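Local coordinates for putative protein-disulfide isomerase (Pseudomonas syringae pv. tomato, PDB 3GN3) that is of uncertain function but probably belongs to the thioredoxin-fold DsbA family and may act in thiol-disulfide exchange, at residues A[16-21]-A[48-53]; A[37-42]-A[176-181]; A[24-29]-A[153-158]; A[31-36]-A[86-91]. One frame throughout, in Å; residues are numbered along the deposited sequence.

Interaction 1: A[16-21]-A[48-53]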
loop_
_atom_site.group_PDB
_atom_site.type_symbol
_atom_site.label_atom_id
_atom_site.label_comp_id
_atom_site.label_asym_id
_atom_site.label_seq_id
_atom_site.Cartn_x
_atom_site.Cartn_y
_atom_site.Cartn_z
ATOM N N ARG A 16 17.834 -7.227 14.454
ATOM C CA ARG A 16 16.407 -6.929 14.438
ATOM C C ARG A 16 16.196 -5.444 14.128
ATOM O O ARG A 16 16.666 -4.592 14.867
ATOM C CB ARG A 16 15.726 -7.351 15.743
ATOM C CG ARG A 16 15.764 -8.853 15.965
ATOM C CD ARG A 16 14.661 -9.329 16.915
ATOM N NE ARG A 16 14.211 -10.696 16.599
ATOM C CZ ARG A 16 14.765 -11.823 17.067
ATOM N NH1 ARG A 16 15.809 -11.786 17.893
ATOM N NH2 ARG A 16 14.278 -13.001 16.702
ATOM N N LEU A 17 15.487 -5.151 13.036
ATOM C CA LEU A 17 15.300 -3.780 12.569
ATOM C C LEU A 17 14.004 -3.144 13.073
ATOM O O LEU A 17 12.897 -3.642 12.814
ATOM C CB LEU A 17 15.397 -3.714 11.033
ATOM C CG LEU A 17 15.285 -2.345 10.343
ATOM C CD1 LEU A 17 16.257 -1.304 10.888
ATOM C CD2 LEU A 17 15.420 -2.472 8.824
ATOM N N PHE A 18 14.160 -2.036 13.787
ATOM C CA PHE A 18 13.049 -1.324 14.387
ATOM C C PHE A 18 12.911 0.024 13.714
ATOM O O PHE A 18 13.745 0.910 13.929
ATOM C CB PHE A 18 13.320 -1.110 15.868
ATOM C CG PHE A 18 12.173 -0.525 16.624
ATOM C CD1 PHE A 18 10.908 -1.095 16.566
ATOM C CD2 PHE A 18 12.358 0.571 17.441
ATOM C CE1 PHE A 18 9.850 -0.555 17.295
ATOM C CE2 PHE A 18 11.294 1.107 18.185
ATOM C CZ PHE A 18 10.052 0.547 18.104
ATOM N N GLU A 19 11.874 0.185 12.892
ATOM C CA GLU A 19 11.677 1.445 12.174
ATOM C C GLU A 19 10.503 2.203 12.743
ATOM O O GLU A 19 9.441 1.618 12.986
ATOM C CB GLU A 19 11.484 1.199 10.693
ATOM C CG GLU A 19 12.632 0.453 10.085
ATOM C CD GLU A 19 12.420 0.180 8.629
ATOM O OE1 GLU A 19 12.554 1.120 7.814
ATOM O OE2 GLU A 19 12.111 -0.979 8.302
ATOM N N VAL A 20 10.695 3.499 12.969
ATOM C CA VAL A 20 9.651 4.328 13.549
ATOM C C VAL A 20 9.426 5.557 12.681
ATOM O O VAL A 20 10.378 6.308 12.395
ATOM C CB VAL A 20 10.019 4.814 14.974
ATOM C CG1 VAL A 20 8.797 5.394 15.651
ATOM C CG2 VAL A 20 10.589 3.682 15.807
ATOM N N PHE A 21 8.168 5.761 12.287
ATOM C CA PHE A 21 7.772 6.864 11.427
ATOM C C PHE A 21 7.298 7.982 12.306
ATOM O O PHE A 21 6.358 7.818 13.080
ATOM C CB PHE A 21 6.671 6.428 10.436
ATOM C CG PHE A 21 7.167 5.518 9.351
ATOM C CD1 PHE A 21 7.548 6.042 8.110
ATOM C CD2 PHE A 21 7.309 4.141 9.578
ATOM C CE1 PHE A 21 8.042 5.202 7.086
ATOM C CE2 PHE A 21 7.801 3.282 8.568
ATOM C CZ PHE A 21 8.165 3.819 7.316
ATOM N N VAL A 48 19.477 -4.761 18.157
ATOM C CA VAL A 48 18.568 -4.009 17.320
ATOM C C VAL A 48 19.274 -2.913 16.578
ATOM O O VAL A 48 20.341 -2.448 16.999
ATOM C CB VAL A 48 17.384 -3.377 18.112
ATOM C CG1 VAL A 48 16.591 -4.446 18.851
ATOM C CG2 VAL A 48 17.861 -2.301 19.065
ATOM N N THR A 49 18.663 -2.518 15.467
ATOM C CA THR A 49 18.941 -1.253 14.813
ATOM C C THR A 49 17.656 -0.413 14.868
ATOM O O THR A 49 16.577 -0.900 14.551
ATOM C CB THR A 49 19.447 -1.471 13.361
ATOM O OG1 THR A 49 20.579 -2.355 13.387
ATOM C CG2 THR A 49 19.864 -0.153 12.716
ATOM N N VAL A 50 17.777 0.826 15.322
ATOM C CA VAL A 50 16.661 1.756 15.360
ATOM C C VAL A 50 16.829 2.771 14.236
ATOM O O VAL A 50 17.857 3.422 14.150
ATOM C CB VAL A 50 16.606 2.499 16.714
ATOM C CG1 VAL A 50 15.541 3.561 16.708
ATOM C CG2 VAL A 50 16.364 1.519 17.866
ATOM N N ARG A 51 15.832 2.890 13.359
ATOM C CA ARG A 51 15.842 3.942 12.328
ATOM C C ARG A 51 14.609 4.821 12.412
ATOM O O ARG A 51 13.485 4.326 12.553
ATOM C CB ARG A 51 15.931 3.361 10.922
ATOM C CG ARG A 51 17.004 2.327 10.758
ATOM C CD ARG A 51 17.350 2.157 9.322
ATOM N NE ARG A 51 18.691 1.616 9.188
ATOM C CZ ARG A 51 18.971 0.499 8.543
ATOM N NH1 ARG A 51 18.007 -0.181 7.958
ATOM N NH2 ARG A 51 20.207 0.070 8.469
ATOM N N ILE A 52 14.839 6.122 12.316
ATOM C CA ILE A 52 13.783 7.102 12.158
ATOM C C ILE A 52 13.465 7.350 10.663
ATOM O O ILE A 52 14.372 7.530 9.840
ATOM C CB ILE A 52 14.160 8.420 12.854
ATOM C CG1 ILE A 52 14.402 8.158 14.341
ATOM C CG2 ILE A 52 13.066 9.494 12.636
ATOM C CD1 ILE A 52 15.016 9.329 15.106
ATOM N N ARG A 53 12.176 7.330 10.316
ATOM C CA ARG A 53 11.731 7.810 9.006
ATOM C C ARG A 53 10.803 8.967 9.277
ATOM O O ARG A 53 10.066 8.962 10.266
ATOM C CB ARG A 53 10.986 6.759 8.190
ATOM C CG ARG A 53 11.426 5.319 8.331
ATOM C CD ARG A 53 12.898 5.165 8.122
ATOM N NE ARG A 53 13.293 3.848 7.643
ATOM C CZ ARG A 53 14.519 3.585 7.200
ATOM N NH1 ARG A 53 15.419 4.550 7.207
ATOM N NH2 ARG A 53 14.838 2.376 6.745
#
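Phe21 and Arg53 pair where two neighbouring parallel strands are buried and closely packed. CG of Arg53 sits over one face of the Phe21 ring, 3.8 Å from its centroid, in a CH-pi contact. A bend at chi2 (-52°) then turns the Arg53 chain back to Glu19, whose OE1 takes two side-on bonds, from NE at 2.8 Å and from NH2 at 2.8 Å. OE1 meets NE with its anti lone pair, whereas NH2 comes from above the carboxylate plane; Tyr146 OH also bonds this buried oxygen. Between the strands runs the parallel ladder, Phe18 N to Thr49 O at 2.8 Å being one rung. Strand 16-22 is the middle strand of the thioredoxin-like sheet and strand 48-54 its parallel neighbour, joined by a beta-alpha-beta crossover through helices 27-33 and 36-43. The face bearing Phe18, Val20, Val50 and Ile52 is buried too. Leu17, Arg51 and Arg16 are partly exposed and carry the side nearer solvent. Leu17 crosses Arg51 at about a right angle, CD1 lying along CG and CD, and CD2 3.6 Å from NH1, while Arg51 NE bonds Ser10 OG. The end of Arg16 leads away from strand 48-53, and the residue packs on Met4 of a second subunit.

Interaction 2: A[37-42]-A[176-181]; sequences DDLLAQ and KWVSDI
Leu39 and Trp177 meet at about a right angle, the leucine methyl CD1 entering at the edge of the indole and close to its plane. Leu39 CD1 lies 3.5 Å from Trp177 CB and 3.8 Å from the ring atom CE3. The branch gets there because Leu39 CG lies trans to the backbone N (chi1 176°), which aims the side chain across at helix 174-181. Toward Ile181 the approach is different: the two side chains reach for each other tip to tip, with Leu39 CD1 and Ile181 CD1 3.8 Å apart. The helical segments are inclined at 54°, their axes 9.8 Å apart at the closest point. Helix 36-43, which continues the crossover begun by helix 27-33, and the C-terminal helix share the sheet face bearing Phe18 and Val50, as the first and last helices of a thioredoxin fold do. Leu39 therefore also rests on Phe18 and Val50, and Ile181 on Phe18 and Val48. The indole N-H is also fixed, NE1 donating to Ser169 O. Further out, where Gln42 is exposed, Gln42 and Val178 cross at about a right angle, and the aliphatic base of the glutamine does the packing, with Gln42 CB 3.9 Å from Val178 CG2.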
loop_
_atom_site.group_PDB
_atom_site.type_symbol
_atom_site.label_atom_id
_atom_site.label_comp_id
_atom_site.label_asym_id
_atom_site.label_seq_id
_atom_site.Cartn_x
_atom_site.Cartn_y
_atom_site.Cartn_z
ATOM N N ASP A 37 16.023 6.546 23.083
ATOM C CA ASP A 37 17.272 6.330 23.842
ATOM C C ASP A 37 17.139 5.137 24.786
ATOM O O ASP A 37 17.957 4.223 24.718
ATOM C CB ASP A 37 17.718 7.578 24.610
ATOM C CG ASP A 37 18.407 8.616 23.719
ATOM O OD1 ASP A 37 18.539 9.786 24.158
ATOM O OD2 ASP A 37 18.819 8.287 22.584
ATOM N N ASP A 38 16.094 5.133 25.624
ATOM C CA ASP A 38 15.806 3.980 26.492
ATOM C C ASP A 38 15.689 2.729 25.680
ATOM O O ASP A 38 16.247 1.700 26.053
ATOM C CB ASP A 38 14.470 4.080 27.222
ATOM C CG ASP A 38 14.279 5.369 27.918
ATOM O OD1 ASP A 38 15.199 6.227 27.845
ATOM O OD2 ASP A 38 13.184 5.514 28.529
ATOM N N LEU A 39 14.931 2.804 24.589
ATOM C CA LEU A 39 14.706 1.623 23.794
ATOM C C LEU A 39 16.027 0.947 23.397
ATOM O O LEU A 39 16.206 -0.253 23.601
ATOM C CB LEU A 39 13.821 1.910 22.569
ATOM C CG LEU A 39 13.804 0.570 21.836
ATOM C CD1 LEU A 39 12.700 -0.350 22.383
ATOM C CD2 LEU A 39 13.755 0.710 20.363
ATOM N N LEU A 40 16.943 1.730 22.845
ATOM C CA LEU A 40 18.239 1.233 22.407
ATOM C C LEU A 40 19.073 0.673 23.586
ATOM O O LEU A 40 19.641 -0.419 23.504
ATOM C CB LEU A 40 18.970 2.371 21.705
ATOM C CG LEU A 40 20.108 2.058 20.751
ATOM C CD1 LEU A 40 19.637 1.131 19.636
ATOM C CD2 LEU A 40 20.617 3.367 20.215
ATOM N N ALA A 41 19.112 1.433 24.679
ATOM C CA ALA A 41 19.736 1.011 25.938
ATOM C C ALA A 41 19.170 -0.323 26.460
ATOM O O ALA A 41 19.919 -1.241 26.778
ATOM C CB ALA A 41 19.571 2.100 26.975
ATOM N N GLN A 42 17.850 -0.420 26.533
ATOM C CA GLN A 42 17.182 -1.608 27.043
ATOM C C GLN A 42 17.167 -2.759 26.068
ATOM O O GLN A 42 17.349 -3.881 26.477
ATOM C CB GLN A 42 15.763 -1.279 27.480
ATOM C CG GLN A 42 15.749 -0.234 28.555
ATOM C CD GLN A 42 14.386 0.056 29.060
ATOM O OE1 GLN A 42 13.514 -0.819 29.087
ATOM N NE2 GLN A 42 14.174 1.295 29.479
ATOM N N LYS A 176 7.785 -3.014 27.039
ATOM C CA LYS A 176 6.893 -3.690 26.081
ATOM C C LYS A 176 7.491 -3.694 24.662
ATOM O O LYS A 176 7.513 -4.759 24.010
ATOM C CB LYS A 176 5.459 -3.154 26.085
ATOM C CG LYS A 176 4.541 -3.979 25.198
ATOM C CD LYS A 176 3.161 -3.321 25.034
ATOM C CE LYS A 176 2.403 -3.789 23.738
ATOM N NZ LYS A 176 2.879 -3.145 22.451
ATOM N N TRP A 177 8.016 -2.543 24.213
ATOM C CA TRP A 177 8.722 -2.485 22.926
ATOM C C TRP A 177 9.815 -3.519 22.872
ATOM O O TRP A 177 9.965 -4.191 21.856
ATOM C CB TRP A 177 9.322 -1.113 22.606
ATOM C CG TRP A 177 8.322 0.016 22.440
ATOM C CD1 TRP A 177 6.942 -0.077 22.423
ATOM C CD2 TRP A 177 8.634 1.399 22.226
ATOM N NE1 TRP A 177 6.390 1.175 22.231
ATOM C CE2 TRP A 177 7.403 2.096 22.106
ATOM C CE3 TRP A 177 9.837 2.120 22.128
ATOM C CZ2 TRP A 177 7.340 3.492 21.900
ATOM C CZ3 TRP A 177 9.774 3.524 21.916
ATOM C CH2 TRP A 177 8.531 4.185 21.804
ATOM N N VAL A 178 10.562 -3.667 23.967
ATOM C CA VAL A 178 11.689 -4.614 23.998
ATOM C C VAL A 178 11.212 -6.059 23.753
ATOM O O VAL A 178 11.803 -6.770 22.917
ATOM C CB VAL A 178 12.541 -4.493 25.314
ATOM C CG1 VAL A 178 13.833 -5.301 25.227
ATOM C CG2 VAL A 178 12.854 -3.040 25.620
ATOM N N SER A 179 10.135 -6.476 24.430
ATOM C CA SER A 179 9.587 -7.833 24.180
ATOM C C SER A 179 8.941 -7.950 22.806
ATOM O O SER A 179 9.064 -8.993 22.176
ATOM C CB SER A 179 8.564 -8.286 25.220
ATOM O OG SER A 179 8.424 -7.356 26.262
ATOM N N ASP A 180 8.229 -6.904 22.365
ATOM C CA ASP A 180 7.633 -6.870 21.017
ATOM C C ASP A 180 8.723 -7.072 19.972
ATOM O O ASP A 180 8.565 -7.894 19.063
ATOM C CB ASP A 180 6.930 -5.538 20.739
ATOM C CG ASP A 180 5.676 -5.340 21.574
ATOM O OD1 ASP A 180 5.169 -6.329 22.149
ATOM O OD2 ASP A 180 5.185 -4.186 21.646
ATOM N N ILE A 181 9.831 -6.335 20.105
ATOM C CA ILE A 181 10.949 -6.502 19.187
ATOM C C ILE A 181 11.485 -7.946 19.275
ATOM O O ILE A 181 11.716 -8.592 18.242
ATOM C CB ILE A 181 12.050 -5.400 19.347
ATOM C CG1 ILE A 181 11.496 -4.043 18.880
ATOM C CG2 ILE A 181 13.287 -5.758 18.529
ATOM C CD1 ILE A 181 12.116 -2.809 19.519
#

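Interaction 3: A[24-29]-A[153-158]; sequences PTCPFS and HVSPTF
Ser155 faces Cys26 and Ser29 together at the start of helix 27-33 and gives up the most surface in this contact. Its OG stands between the backbone N and the carbonyl carbon (chi1 68°), which brings it 3.1 Å from Cys26 SG. Its CB meets the other serine, at 3.4 Å from Ser29 OG. Pro156 follows a cis peptide bond and brings its CD to 3.7 Å from Phe28 CB. Ser29, the third main participant, is oriented by a bond outside the pair, its OG accepting from Glu23 N. Its backbone N in turn donates to Cys26 SG at 3.3 Å, making the cysteine the N-cap of the helix. The arrangement matches that of a thioredoxin-fold active site, in which a cis-proline loop faces the Cys-X-X-Cys motif at a helix N-terminus; here the motif reads Cys-Pro-Phe-Ser. Phe28, beside the buried Cys26, Ser29 and Ser155, is exposed, and a sulfate ion, probably from crystallisation, lies about 3 Å from its side chain. Because Ser29 occupies the second cysteine position of the motif, Cys26 has no thiol there with which to form the internal disulfide of a dithiol enzyme. Any redox or isomerase chemistry at this site would therefore probably work through the single cysteine, with two serine hydroxyls close to its sulfur.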
loop_
_atom_site.group_PDB
_atom_site.type_symbol
_atom_site.label_atom_id
_atom_site.label_comp_id
_atom_site.label_asym_id
_atom_site.label_seq_id
_atom_site.Cartn_x
_atom_site.Cartn_y
_atom_site.Cartn_z
ATOM N N PRO A 24 7.659 15.274 13.134
ATOM C CA PRO A 24 8.440 16.035 14.144
ATOM C C PRO A 24 7.633 16.948 15.069
ATOM O O PRO A 24 8.099 17.251 16.178
ATOM C CB PRO A 24 9.405 16.883 13.300
ATOM C CG PRO A 24 9.366 16.262 11.912
ATOM C CD PRO A 24 8.017 15.649 11.755
ATOM N N THR A 25 6.451 17.380 14.636
ATOM C CA THR A 25 5.616 18.251 15.472
ATOM C C THR A 25 4.346 17.569 15.978
ATOM O O THR A 25 3.386 18.245 16.369
ATOM C CB THR A 25 5.213 19.572 14.747
ATOM O OG1 THR A 25 4.461 19.271 13.561
ATOM C CG2 THR A 25 6.427 20.385 14.381
ATOM N N CYS A 26 4.324 16.241 15.957
ATOM C CA CYS A 26 3.148 15.498 16.412
ATOM C C CYS A 26 3.339 15.057 17.863
ATOM O O CYS A 26 4.367 14.491 18.208
ATOM C CB CYS A 26 2.887 14.321 15.476
ATOM S SG CYS A 26 2.123 12.822 16.204
ATOM N N PRO A 27 2.345 15.319 18.726
ATOM C CA PRO A 27 2.508 15.051 20.175
ATOM C C PRO A 27 2.861 13.589 20.492
ATOM O O PRO A 27 3.729 13.324 21.347
ATOM C CB PRO A 27 1.143 15.428 20.774
ATOM C CG PRO A 27 0.189 15.488 19.615
ATOM C CD PRO A 27 1.005 15.857 18.403
ATOM N N PHE A 28 2.212 12.656 19.791
ATOM C CA PHE A 28 2.437 11.229 20.008
ATOM C C PHE A 28 3.798 10.828 19.499
ATOM O O PHE A 28 4.472 9.974 20.110
ATOM C CB PHE A 28 1.327 10.402 19.347
ATOM C CG PHE A 28 -0.057 10.869 19.707
ATOM C CD1 PHE A 28 -0.605 10.565 20.961
ATOM C CD2 PHE A 28 -0.795 11.644 18.816
ATOM C CE1 PHE A 28 -1.899 11.016 21.321
ATOM C CE2 PHE A 28 -2.082 12.100 19.149
ATOM C CZ PHE A 28 -2.636 11.783 20.418
ATOM N N SER A 29 4.202 11.449 18.383
ATOM C CA SER A 29 5.523 11.221 17.801
ATOM C C SER A 29 6.618 11.646 18.763
ATOM O O SER A 29 7.536 10.878 19.016
ATOM C CB SER A 29 5.678 11.932 16.458
ATOM O OG SER A 29 4.892 11.305 15.463
ATOM N N HIS A 153 0.391 6.088 7.675
ATOM C CA HIS A 153 -0.489 7.241 7.756
ATOM C C HIS A 153 -0.401 7.857 9.155
ATOM O O HIS A 153 0.002 9.017 9.329
ATOM C CB HIS A 153 -1.932 6.844 7.451
ATOM C CG HIS A 153 -2.908 7.954 7.691
ATOM N ND1 HIS A 153 -2.820 9.168 7.041
ATOM C CD2 HIS A 153 -3.968 8.050 8.527
ATOM C CE1 HIS A 153 -3.794 9.959 7.455
ATOM N NE2 HIS A 153 -4.505 9.306 8.357
ATOM N N VAL A 154 -0.767 7.064 10.151
ATOM C CA VAL A 154 -0.797 7.517 11.523
ATOM C C VAL A 154 0.628 7.763 12.021
ATOM O O VAL A 154 1.508 6.972 11.754
ATOM C CB VAL A 154 -1.551 6.485 12.405
ATOM C CG1 VAL A 154 -1.066 6.497 13.820
ATOM C CG2 VAL A 154 -3.044 6.755 12.354
ATOM N N SER A 155 0.866 8.865 12.733
ATOM C CA SER A 155 2.153 9.040 13.387
ATOM C C SER A 155 2.031 8.948 14.912
ATOM O O SER A 155 1.141 9.560 15.496
ATOM C CB SER A 155 2.812 10.358 12.949
ATOM O OG SER A 155 2.099 11.468 13.438
ATOM N N PRO A 156 2.925 8.180 15.560
ATOM C CA PRO A 156 3.978 7.394 14.918
ATOM C C PRO A 156 3.441 6.070 14.439
ATOM O O PRO A 156 2.374 5.640 14.887
ATOM C CB PRO A 156 4.952 7.125 16.071
ATOM C CG PRO A 156 4.058 7.015 17.262
ATOM C CD PRO A 156 2.977 8.058 17.032
ATOM N N THR A 157 4.161 5.412 13.532
ATOM C CA THR A 157 3.912 3.987 13.368
ATOM C C THR A 157 5.220 3.209 13.456
ATOM O O THR A 157 6.283 3.737 13.133
ATOM C CB THR A 157 2.928 3.597 12.167
ATOM O OG1 THR A 157 3.621 2.942 11.104
ATOM C CG2 THR A 157 2.159 4.735 11.631
ATOM N N PHE A 158 5.135 1.976 13.941
ATOM C CA PHE A 158 6.312 1.181 14.259
ATOM C C PHE A 158 6.414 0.001 13.317
ATOM O O PHE A 158 5.417 -0.624 13.032
ATOM C CB PHE A 158 6.211 0.672 15.713
ATOM C CG PHE A 158 5.950 1.762 16.713
ATOM C CD1 PHE A 158 7.017 2.464 17.286
ATOM C CD2 PHE A 158 4.642 2.124 17.045
ATOM C CE1 PHE A 158 6.793 3.490 18.181
ATOM C CE2 PHE A 158 4.395 3.147 17.947
ATOM C CZ PHE A 158 5.478 3.828 18.524
#

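Interaction 4: A[31-36]-A[86-91]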
loop_
_atom_site.group_PDB
_atom_site.type_symbol
_atom_site.label_atom_id
_atom_site.label_comp_id
_atom_site.label_asym_id
_atom_site.label_seq_id
_atom_site.Cartn_x
_atom_site.Cartn_y
_atom_site.Cartn_z
ATOM N N LYS A 31 6.441 12.012 22.078
ATOM C CA LYS A 31 6.413 11.014 23.133
ATOM C C LYS A 31 7.251 9.768 22.749
ATOM O O LYS A 31 8.137 9.352 23.505
ATOM C CB LYS A 31 4.961 10.669 23.427
ATOM C CG LYS A 31 4.696 9.996 24.736
ATOM C CD LYS A 31 3.392 10.571 25.305
ATOM C CE LYS A 31 2.533 9.518 25.984
ATOM N NZ LYS A 31 1.841 8.644 24.952
ATOM N N ALA A 32 7.005 9.190 21.573
ATOM C CA ALA A 32 7.797 8.031 21.135
ATOM C C ALA A 32 9.264 8.405 20.901
ATOM O O ALA A 32 10.176 7.609 21.183
ATOM C CB ALA A 32 7.187 7.380 19.877
ATOM N N PHE A 33 9.486 9.619 20.398
ATOM C CA PHE A 33 10.833 10.078 20.082
ATOM C C PHE A 33 11.711 10.078 21.336
ATOM O O PHE A 33 12.795 9.492 21.351
ATOM C CB PHE A 33 10.791 11.477 19.445
ATOM C CG PHE A 33 12.145 12.101 19.269
ATOM C CD1 PHE A 33 13.017 11.632 18.293
ATOM C CD2 PHE A 33 12.555 13.144 20.105
ATOM C CE1 PHE A 33 14.275 12.207 18.127
ATOM C CE2 PHE A 33 13.820 13.737 19.944
ATOM C CZ PHE A 33 14.682 13.268 18.958
ATOM N N PHE A 34 11.219 10.731 22.382
ATOM C CA PHE A 34 11.881 10.728 23.682
ATOM C C PHE A 34 12.013 9.353 24.377
ATOM O O PHE A 34 12.569 9.280 25.464
ATOM C CB PHE A 34 11.241 11.757 24.628
ATOM C CG PHE A 34 11.570 13.192 24.281
ATOM C CD1 PHE A 34 12.902 13.627 24.204
ATOM C CD2 PHE A 34 10.558 14.115 24.047
ATOM C CE1 PHE A 34 13.216 14.960 23.879
ATOM C CE2 PHE A 34 10.865 15.452 23.724
ATOM C CZ PHE A 34 12.200 15.868 23.644
ATOM N N LYS A 35 11.547 8.268 23.754
ATOM C CA LYS A 35 11.736 6.936 24.325
ATOM C C LYS A 35 12.764 6.125 23.553
ATOM O O LYS A 35 13.103 5.002 23.949
ATOM C CB LYS A 35 10.413 6.169 24.389
ATOM C CG LYS A 35 9.419 6.698 25.424
ATOM C CD LYS A 35 8.269 5.704 25.644
ATOM C CE LYS A 35 7.089 6.387 26.295
ATOM N NZ LYS A 35 5.896 5.505 26.374
ATOM N N LEU A 36 13.285 6.668 22.460
ATOM C CA LEU A 36 14.173 5.872 21.623
ATOM C C LEU A 36 15.546 5.612 22.251
ATOM O O LEU A 36 16.153 4.565 22.000
ATOM C CB LEU A 36 14.269 6.432 20.200
ATOM C CG LEU A 36 12.963 6.427 19.388
ATOM C CD1 LEU A 36 13.145 7.240 18.106
ATOM C CD2 LEU A 36 12.455 5.002 19.080
ATOM N N VAL A 86 18.162 18.753 15.936
ATOM C CA VAL A 86 17.014 19.489 15.364
ATOM C C VAL A 86 15.657 18.892 15.781
ATOM O O VAL A 86 14.753 19.647 16.191
ATOM C CB VAL A 86 17.090 19.678 13.800
ATOM C CG1 VAL A 86 15.750 20.237 13.255
ATOM C CG2 VAL A 86 18.268 20.593 13.407
ATOM N N MET A 87 15.519 17.562 15.684
ATOM C CA MET A 87 14.283 16.872 16.154
ATOM C C MET A 87 14.021 17.167 17.638
ATOM O O MET A 87 12.903 17.526 18.008
ATOM C CB MET A 87 14.298 15.362 15.876
ATOM C CG MET A 87 14.230 15.022 14.390
ATOM S SD MET A 87 13.828 13.309 14.059
ATOM C CE MET A 87 15.353 12.622 13.597
ATOM N N THR A 88 15.072 17.078 18.462
ATOM C CA THR A 88 14.970 17.398 19.889
ATOM C C THR A 88 14.514 18.835 20.130
ATOM O O THR A 88 13.652 19.080 20.979
ATOM C CB THR A 88 16.303 17.171 20.642
ATOM O OG1 THR A 88 16.772 15.833 20.413
ATOM C CG2 THR A 88 16.126 17.437 22.148
ATOM N N ALA A 89 15.087 19.789 19.392
ATOM C CA ALA A 89 14.701 21.197 19.575
ATOM C C ALA A 89 13.232 21.432 19.203
ATOM O O ALA A 89 12.505 22.152 19.919
ATOM C CB ALA A 89 15.635 22.129 18.801
ATOM N N VAL A 90 12.791 20.813 18.102
ATOM C CA VAL A 90 11.380 20.912 17.681
ATOM C C VAL A 90 10.481 20.217 18.714
ATOM O O VAL A 90 9.524 20.810 19.224
ATOM C CB VAL A 90 11.155 20.358 16.230
ATOM C CG1 VAL A 90 9.673 20.287 15.889
ATOM C CG2 VAL A 90 11.886 21.222 15.206
ATOM N N ALA A 91 10.830 18.975 19.045
ATOM C CA ALA A 91 10.103 18.186 20.046
ATOM C C ALA A 91 9.896 18.924 21.380
ATOM O O ALA A 91 8.767 18.990 21.874
ATOM C CB ALA A 91 10.786 16.852 20.259
#
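Phe33 reaches from helix 27-33 to helix 79-92 and makes the largest buried patch of this contact. From CB, the ring is carried outward with CG trans to the backbone N (chi1 172°). Along one side of the ring CD2 approaches the methyl CB of Ala91, at 4.1 Å, and CE2 comes near the backbone of Thr88, 3.8 Å from its CA. Along the other, CE1 comes to 3.9 Å from Met87 CB. At the tip, CZ meets both Met87 CB, at 3.7 Å, and Thr88 OG1, the hydroxyl lying at the ring edge and near its plane. That hydroxyl is already bonded within its own helix, to Lys84 O. The sulfur of Met87 stands oblique to the same ring, Met87 SD making a Met-aromatic contact with it, before the methionine runs on to Ile52 of the central sheet. As in the DsbA family, helix 79-92 probably belongs to the helical domain inserted into the thioredoxin fold, in which case the phenylalanine spans the junction between the two domains. Phe34 backs it up: Phe33 CD2 lies over the centre of one face of the Phe34 ring. The outer ring is exposed, yet its end still touches helix 79-92, with CE2 3.7 Å from Ala91 CB and CE1 facing the methyl CG2 of Thr88 at the ring edge. Past these rings a type I turn from Phe33 to Leu36 leads the chain toward helix 36-43.

In the fold
Interaction 1 is the sheet core, and the only one of the four bound by a backbone ladder and a buried salt bridge across its segments. Interaction 2 packs two helices onto the Phe18 face of that sheet and is apolar, without hydrogen bonds between its segments. Interactions 3 and 4 share helix 27-33, its N-terminus facing the cis-proline loop with polar atoms and a sulfur, its later residues meeting helix 79-92 with aromatic rings. Interaction 3 also joins the sheet, where strand 157-160 pairs with strand 16-22 beside interaction 1. Interaction 4 is only partly buried, although Met87 reaches Ile52, while Trp177 of interaction 2 touches both Phe158 and Lys35.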